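Long-range contacts in poly(ADP-ribose) glycohydrolase (Thermomonospora curvata, PDB 3SIH), which probably hydrolyses the ribose-ribose O-glycosidic bonds of poly(ADP-ribose), releasing ADP-ribose, through a macrodomain-type catalytic domain: residues V51-L56 and A200-A205; P129-F134 and H146-P151; C91-S96 and H109-G114. One frame throughout, in Å; residues are numbered along the deposited sequence.

Contact 1 of 3, residues V51-L56 and A200-A205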
# COMPACT_ATOMS: atom_id res chain seq x y z
N VAL A 51 -1.55 15.30 -13.62
CA VAL A 51 -1.67 16.70 -13.22
C VAL A 51 -1.04 16.95 -11.85
O VAL A 51 -0.28 17.91 -11.67
CB VAL A 51 -3.13 17.18 -13.22
CG1 VAL A 51 -3.28 18.46 -12.41
CG2 VAL A 51 -3.62 17.37 -14.64
N LEU A 52 -1.33 16.08 -10.89
CA LEU A 52 -0.74 16.17 -9.55
C LEU A 52 0.78 16.11 -9.65
O LEU A 52 1.49 16.62 -8.77
CB LEU A 52 -1.24 15.05 -8.64
CG LEU A 52 -2.70 15.11 -8.19
CD1 LEU A 52 -2.97 14.01 -7.16
CD2 LEU A 52 -3.02 16.47 -7.61
N LEU A 53 1.28 15.49 -10.71
CA LEU A 53 2.70 15.37 -10.97
C LEU A 53 3.24 16.61 -11.68
O LEU A 53 4.39 17.01 -11.45
CB LEU A 53 2.97 14.13 -11.82
CG LEU A 53 4.31 13.41 -11.68
CD1 LEU A 53 4.66 13.16 -10.21
CD2 LEU A 53 4.27 12.10 -12.46
N GLU A 54 2.42 17.22 -12.53
CA GLU A 54 2.81 18.44 -13.23
C GLU A 54 2.67 19.66 -12.33
O GLU A 54 3.08 20.76 -12.68
CB GLU A 54 2.00 18.64 -14.52
CG GLU A 54 2.49 17.81 -15.69
CD GLU A 54 3.97 18.00 -15.95
OE1 GLU A 54 4.69 16.99 -16.07
OE2 GLU A 54 4.41 19.17 -16.02
N GLY A 55 2.07 19.45 -11.16
CA GLY A 55 2.09 20.43 -10.10
C GLY A 55 3.24 20.06 -9.18
O GLY A 55 3.12 20.11 -7.96
N LEU A 56 4.35 19.67 -9.80
CA LEU A 56 5.50 19.14 -9.09
C LEU A 56 5.94 20.04 -7.94
O LEU A 56 5.59 21.22 -7.89
CB LEU A 56 6.67 18.90 -10.06
CG LEU A 56 7.75 17.90 -9.62
CD1 LEU A 56 7.16 16.51 -9.46
CD2 LEU A 56 8.90 17.88 -10.62
N ALA A 200 4.87 4.69 -9.93
CA ALA A 200 5.38 5.02 -8.59
C ALA A 200 5.42 6.53 -8.39
O ALA A 200 5.13 7.02 -7.29
CB ALA A 200 6.75 4.43 -8.37
N ALA A 201 5.75 7.28 -9.44
CA ALA A 201 5.74 8.73 -9.30
C ALA A 201 4.35 9.25 -8.95
O ALA A 201 4.20 10.13 -8.11
CB ALA A 201 6.28 9.42 -10.55
N LYS A 202 3.32 8.67 -9.57
CA LYS A 202 1.94 9.07 -9.30
C LYS A 202 1.49 8.67 -7.88
O LYS A 202 0.75 9.42 -7.23
CB LYS A 202 1.00 8.53 -10.38
CG LYS A 202 1.26 9.17 -11.75
CD LYS A 202 0.43 8.56 -12.87
CE LYS A 202 0.69 9.32 -14.17
NZ LYS A 202 -0.14 8.79 -15.28
N VAL A 203 1.95 7.52 -7.40
CA VAL A 203 1.68 7.11 -6.02
C VAL A 203 2.25 8.15 -5.06
O VAL A 203 1.56 8.63 -4.16
CB VAL A 203 2.32 5.74 -5.69
CG1 VAL A 203 2.26 5.47 -4.19
CG2 VAL A 203 1.64 4.60 -6.48
N LEU A 204 3.52 8.50 -5.27
CA LEU A 204 4.18 9.49 -4.43
C LEU A 204 3.50 10.85 -4.53
O LEU A 204 3.35 11.54 -3.53
CB LEU A 204 5.66 9.61 -4.80
CG LEU A 204 6.54 8.39 -4.48
CD1 LEU A 204 8.02 8.64 -4.73
CD2 LEU A 204 6.34 7.97 -3.05
N ALA A 205 3.09 11.23 -5.74
CA ALA A 205 2.37 12.50 -5.94
C ALA A 205 1.06 12.52 -5.16
O ALA A 205 0.72 13.52 -4.53
CB ALA A 205 2.12 12.74 -7.44
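L53 reaches from the last turn of helix 46-54 onto two alanines, A201 and A205, one turn apart on helix 189-209. Its two methyl branches divide the work. CD1 settles against A205, 3.8 Å from CB, and also lies 3.7 Å from the carbonyl A201 O; CD2 takes the other alanine, 3.9 Å from A201 CB. The side chain can span both because CG stands anti to the backbone N (chi1 -151°), which carries the fork across to the opposite helix. The small methyls of A201 and A205 suit a close approach of the two backbones, with L53 CA 5.8 Å from A205 CA. L52 joins in with its base, its CB lying 4.3 Å from A205 CB.

Beyond this apolar patch, K202 passes alongside with only its aliphatic stem near L53. Its extended chain carries NZ past the patch to D145, with which it forms a salt bridge, and to P46 O at the start of helix 46-54, to which it hydrogen-bonds. F246, from a loop, also touches L53, while V203 rests on L173 and S175 of strand 163-175, so helix 189-209 lies between the sheet and helix 46-54. The outer helix ends here, G55 being the first residue to leave helical geometry although G55 N still bonds V51 O at 2.9 Å.

The carbonyl under the leucine is already used, since A201 O accepts A205 N within its own helix. The contact therefore rests on apolar packing, with the lysine supplying the polar tie between the helices.

Contact 2 of 3, residues P129-F134 and H146-P151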
# COMPACT_ATOMS: atom_id res chain seq x y z
N PRO A 129 -15.98 0.20 -7.39
CA PRO A 129 -16.03 -0.83 -8.42
C PRO A 129 -15.45 -0.38 -9.75
O PRO A 129 -15.02 -1.22 -10.54
CB PRO A 129 -17.54 -1.12 -8.56
CG PRO A 129 -18.23 0.07 -7.96
CD PRO A 129 -17.31 0.55 -6.86
N GLN A 130 -15.44 0.93 -10.01
CA GLN A 130 -14.93 1.42 -11.29
C GLN A 130 -13.47 1.04 -11.53
O GLN A 130 -13.05 0.83 -12.68
CB GLN A 130 -15.09 2.93 -11.42
CG GLN A 130 -16.51 3.38 -11.67
CD GLN A 130 -16.60 4.87 -11.94
OE1 GLN A 130 -16.06 5.36 -12.94
NE2 GLN A 130 -17.27 5.60 -11.05
N PHE A 131 -12.68 0.98 -10.46
CA PHE A 131 -11.27 0.64 -10.57
C PHE A 131 -11.12 -0.79 -11.08
O PHE A 131 -10.36 -1.07 -12.02
CB PHE A 131 -10.64 0.83 -9.18
CG PHE A 131 -9.23 0.32 -9.05
CD1 PHE A 131 -8.14 1.18 -9.22
CD2 PHE A 131 -8.98 -1.00 -8.70
CE1 PHE A 131 -6.84 0.72 -9.05
CE2 PHE A 131 -7.69 -1.46 -8.53
CZ PHE A 131 -6.61 -0.59 -8.70
N TYR A 132 -11.87 -1.70 -10.46
CA TYR A 132 -11.79 -3.11 -10.78
C TYR A 132 -12.40 -3.44 -12.14
O TYR A 132 -11.80 -4.18 -12.92
CB TYR A 132 -12.38 -3.95 -9.64
CG TYR A 132 -11.61 -3.67 -8.37
CD1 TYR A 132 -10.35 -4.22 -8.18
CD2 TYR A 132 -12.09 -2.78 -7.41
CE1 TYR A 132 -9.61 -3.94 -7.05
CE2 TYR A 132 -11.35 -2.50 -6.27
CZ TYR A 132 -10.10 -3.08 -6.11
OH TYR A 132 -9.33 -2.79 -4.99
N ALA A 133 -13.54 -2.83 -12.46
CA ALA A 133 -14.17 -3.04 -13.76
C ALA A 133 -13.28 -2.56 -14.90
O ALA A 133 -13.22 -3.18 -15.97
CB ALA A 133 -15.52 -2.38 -13.83
N PHE A 134 -12.58 -1.44 -14.68
CA PHE A 134 -11.70 -0.91 -15.71
C PHE A 134 -10.68 -1.97 -16.11
O PHE A 134 -10.47 -2.24 -17.28
CB PHE A 134 -10.96 0.36 -15.26
CG PHE A 134 -9.99 0.88 -16.29
CD1 PHE A 134 -8.67 0.47 -16.29
CD2 PHE A 134 -10.42 1.74 -17.30
CE1 PHE A 134 -7.78 0.92 -17.25
CE2 PHE A 134 -9.54 2.20 -18.27
CZ PHE A 134 -8.22 1.78 -18.25
N HIS A 146 -4.34 4.05 -12.60
CA HIS A 146 -5.43 4.33 -11.65
C HIS A 146 -4.98 4.07 -10.21
O HIS A 146 -4.30 3.09 -9.92
CB HIS A 146 -6.65 3.46 -11.93
CG HIS A 146 -7.42 3.85 -13.16
ND1 HIS A 146 -8.54 4.64 -13.11
CD2 HIS A 146 -7.23 3.52 -14.46
CE1 HIS A 146 -9.01 4.80 -14.34
NE2 HIS A 146 -8.23 4.13 -15.17
N LEU A 147 -5.40 4.93 -9.29
CA LEU A 147 -5.05 4.74 -7.88
C LEU A 147 -6.26 5.02 -7.01
O LEU A 147 -7.04 5.93 -7.28
CB LEU A 147 -3.92 5.71 -7.53
CG LEU A 147 -3.38 5.82 -6.11
CD1 LEU A 147 -1.91 6.22 -6.20
CD2 LEU A 147 -4.19 6.83 -5.34
N ILE A 148 -6.45 4.20 -5.98
CA ILE A 148 -7.49 4.48 -4.99
C ILE A 148 -6.84 5.05 -3.74
O ILE A 148 -5.88 4.47 -3.22
CB ILE A 148 -8.31 3.23 -4.62
CG1 ILE A 148 -9.07 2.68 -5.84
CG2 ILE A 148 -9.29 3.56 -3.47
CD1 ILE A 148 -9.58 1.24 -5.65
N TYR A 149 -7.32 6.21 -3.30
CA TYR A 149 -6.84 6.84 -2.08
C TYR A 149 -7.87 6.60 -0.98
O TYR A 149 -9.04 6.98 -1.12
CB TYR A 149 -6.58 8.33 -2.28
CG TYR A 149 -6.20 9.03 -0.98
CD1 TYR A 149 -4.96 8.83 -0.40
CD2 TYR A 149 -7.11 9.86 -0.34
CE1 TYR A 149 -4.61 9.46 0.80
CE2 TYR A 149 -6.78 10.49 0.85
CZ TYR A 149 -5.54 10.27 1.41
OH TYR A 149 -5.23 10.91 2.60
N SER A 150 -7.42 5.98 0.11
CA SER A 150 -8.30 5.65 1.23
C SER A 150 -7.80 6.30 2.53
O SER A 150 -6.86 5.80 3.14
CB SER A 150 -8.35 4.12 1.44
OG SER A 150 -8.71 3.44 0.24
N PRO A 151 -8.43 7.40 2.94
CA PRO A 151 -7.95 8.15 4.11
C PRO A 151 -8.45 7.59 5.44
O PRO A 151 -9.59 7.15 5.52
CB PRO A 151 -8.52 9.54 3.88
CG PRO A 151 -9.84 9.29 3.16
CD PRO A 151 -9.60 8.05 2.31
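F131 and I148 join helix 129-138 to the mixed sheet of this macrodomain-type alpha/beta fold. The helix runs nearly antiparallel to strand 147-151, their axes 9.5 Å apart and at 159°, and the phenylalanine fills the space between them.

Its CG lies anti to the backbone N, which sends the ring down the strand side of the helix. At the root, F131 CB is 3.7 Å from I148 CD1. The next atom, CG, makes a closer approach, 3.5 Å from the same methyl. I148 CD1 thus sits over one face of the ring, displaced toward its rim, in a CH-pi contact 25° off the ring normal. Along one side, F131 CD1 meets both I148 CG1 and H146 CB, each at 3.8 Å. Farther out, F131 CE1 comes 3.6 Å from H146 O, which lies at the ring edge in its plane, where the polarised C-H groups favour a carbonyl oxygen. The other side, at CD2, points into the face of the Y132 ring. A slender isoleucine end suits the flat face of a phenyl ring, and L43 of the edge strand 42-44 adds to the apolar setting.

One turn on, F134 receives the imidazole of H146 over one face. The rings meet obliquely, with centroids 4.4 Å apart and planes at 46°. H146 is held at its backbone too, H146 N bonding S144 OG. Y132 approaches the isoleucine from another direction, its OH 4.1 Å from I148 CD1.

Contact 3 of 3, residues C91-S96 and H109-G114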
# COMPACT_ATOMS: atom_id res chain seq x y z
N CYS A 91 0.40 4.27 3.46
CA CYS A 91 0.96 2.98 3.09
C CYS A 91 0.56 2.57 1.68
O CYS A 91 -0.62 2.61 1.34
CB CYS A 91 0.44 1.89 4.02
SG CYS A 91 0.80 2.11 5.78
N LEU A 92 1.52 2.09 0.91
CA LEU A 92 1.23 1.53 -0.41
C LEU A 92 0.70 0.10 -0.28
O LEU A 92 1.34 -0.77 0.32
CB LEU A 92 2.51 1.57 -1.25
CG LEU A 92 2.43 0.89 -2.62
CD1 LEU A 92 1.37 1.54 -3.50
CD2 LEU A 92 3.79 0.96 -3.28
N ASN A 93 -0.49 -0.13 -0.84
CA ASN A 93 -1.10 -1.45 -0.93
C ASN A 93 -0.67 -2.04 -2.26
O ASN A 93 -0.93 -1.44 -3.31
CB ASN A 93 -2.62 -1.29 -0.88
CG ASN A 93 -3.36 -2.57 -1.23
OD1 ASN A 93 -2.82 -3.67 -1.11
ND2 ASN A 93 -4.62 -2.42 -1.64
N PHE A 94 -0.01 -3.20 -2.22
CA PHE A 94 0.45 -3.87 -3.45
C PHE A 94 -0.76 -4.55 -4.07
O PHE A 94 -0.98 -5.76 -3.89
CB PHE A 94 1.55 -4.89 -3.14
CG PHE A 94 2.73 -4.32 -2.36
CD1 PHE A 94 2.93 -2.95 -2.24
CD2 PHE A 94 3.66 -5.18 -1.78
CE1 PHE A 94 4.02 -2.45 -1.53
CE2 PHE A 94 4.74 -4.69 -1.06
CZ PHE A 94 4.92 -3.33 -0.94
N ALA A 95 -1.55 -3.75 -4.78
CA ALA A 95 -2.94 -4.09 -5.08
C ALA A 95 -3.11 -5.11 -6.18
O ALA A 95 -2.33 -5.16 -7.14
CB ALA A 95 -3.69 -2.84 -5.47
N SER A 96 -4.14 -5.93 -6.02
CA SER A 96 -4.72 -6.64 -7.14
C SER A 96 -5.43 -5.62 -8.02
O SER A 96 -6.09 -4.72 -7.51
CB SER A 96 -5.75 -7.66 -6.64
OG SER A 96 -6.49 -8.21 -7.73
N HIS A 109 -2.31 -15.61 0.93
CA HIS A 109 -1.28 -15.05 1.79
C HIS A 109 -0.32 -14.17 0.98
O HIS A 109 0.55 -14.66 0.26
CB HIS A 109 -0.52 -16.18 2.49
CG HIS A 109 0.54 -15.71 3.44
ND1 HIS A 109 0.28 -14.81 4.45
CD2 HIS A 109 1.85 -16.02 3.53
CE1 HIS A 109 1.40 -14.58 5.13
NE2 HIS A 109 2.36 -15.31 4.59
N ALA A 110 -0.50 -12.86 1.10
CA ALA A 110 0.38 -11.87 0.47
C ALA A 110 0.09 -10.52 1.09
O ALA A 110 -0.79 -10.42 1.95
CB ALA A 110 0.17 -11.84 -1.04
N GLN A 111 0.80 -9.47 0.68
CA GLN A 111 0.64 -8.23 1.48
C GLN A 111 -0.75 -7.58 1.46
O GLN A 111 -1.25 -7.21 2.52
CB GLN A 111 1.83 -7.23 1.43
CG GLN A 111 1.92 -6.20 0.31
CD GLN A 111 1.21 -4.85 0.58
OE1 GLN A 111 1.71 -3.92 1.30
NE2 GLN A 111 0.06 -4.72 -0.03
N GLU A 112 -1.39 -7.47 0.30
CA GLU A 112 -2.74 -6.91 0.26
C GLU A 112 -3.70 -7.67 1.16
O GLU A 112 -4.48 -7.07 1.90
CB GLU A 112 -3.32 -6.85 -1.16
CG GLU A 112 -4.78 -6.39 -1.16
CD GLU A 112 -5.32 -5.98 -2.51
OE1 GLU A 112 -4.95 -6.60 -3.52
OE2 GLU A 112 -6.17 -5.05 -2.54
N GLU A 113 -3.66 -9.00 1.09
CA GLU A 113 -4.51 -9.81 1.95
C GLU A 113 -4.27 -9.54 3.44
O GLU A 113 -5.21 -9.48 4.23
CB GLU A 113 -4.34 -11.29 1.62
CG GLU A 113 -4.91 -11.65 0.25
CD GLU A 113 -3.94 -11.48 -0.91
OE1 GLU A 113 -2.82 -10.97 -0.70
OE2 GLU A 113 -4.31 -11.87 -2.04
N GLY A 114 -3.01 -9.38 3.83
CA GLY A 114 -2.71 -9.03 5.21
C GLY A 114 -3.34 -7.70 5.58
O GLY A 114 -3.92 -7.55 6.66
O HOH W 1 -0.16 -7.98 -2.40
O HOH W 2 -7.02 -3.92 -4.89
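Q111 and E112 belong to the glycine-rich loop and Gln-Glu-Glu signature of poly(ADP-ribose) glycohydrolases, and they face the end of central strand 90-94 where the family places its active site. E112 carries the bonding. With CG anti to the backbone N and the chain extended beyond it, its carboxylate reaches past N93 to the loop at S96. S96 N gives a short bond to E112 OE1, 2.7 Å, arriving on the syn side but 31° out of the carboxylate plane. N93 ND2 donates to E112 OE2 at 3.2 Å and nearly straight, 173°, approaching from above that plane. An asparagine suits the place because its amide supplies a second N-H, and N93 ND2 also bonds T174 OG1. G101 N of the glycine-rich loop and a water, 2.7 Å away, also bond E112 OE2; the same water reaches S96 O. The carboxylate is thus fixed in both position and rotation.

F94 lies at the centre of an inverse gamma turn, which bends the chain away from the strand. The Q111 amide lies over one face of the F94 ring, but the modelled fit is too tight and the amide probably turned over, so its exact placement is doubtful. A110 is the N-cap residue, and the first-turn amide E112 N is satisfied by a second water, which accepts from it at 3.0 Å and donates to F94 O at 2.8 Å.

How the contacts relate
Along the chain, contact 1 opens first and closes last; contact 3 and then contact 2 form, in series, within that span. Contacts 2 and 3 lie about 14 Å apart between centres on the same sheet, where strand 163-175 separates strands 147-157 and 90-94. They meet where Y132 CE1 comes 3.6 Å from S96 O. Contact 1 lies about 17 Å and 22 Å, between centres, from contacts 2 and 3, on the other side of the sheet: L147, pointing away from helix 129-138, places CD1 3.7 Å from V203 CA. V203 also touches L92. The start of helix 111-118, which carries the signature, therefore sits on a sheet packed with helices on both faces.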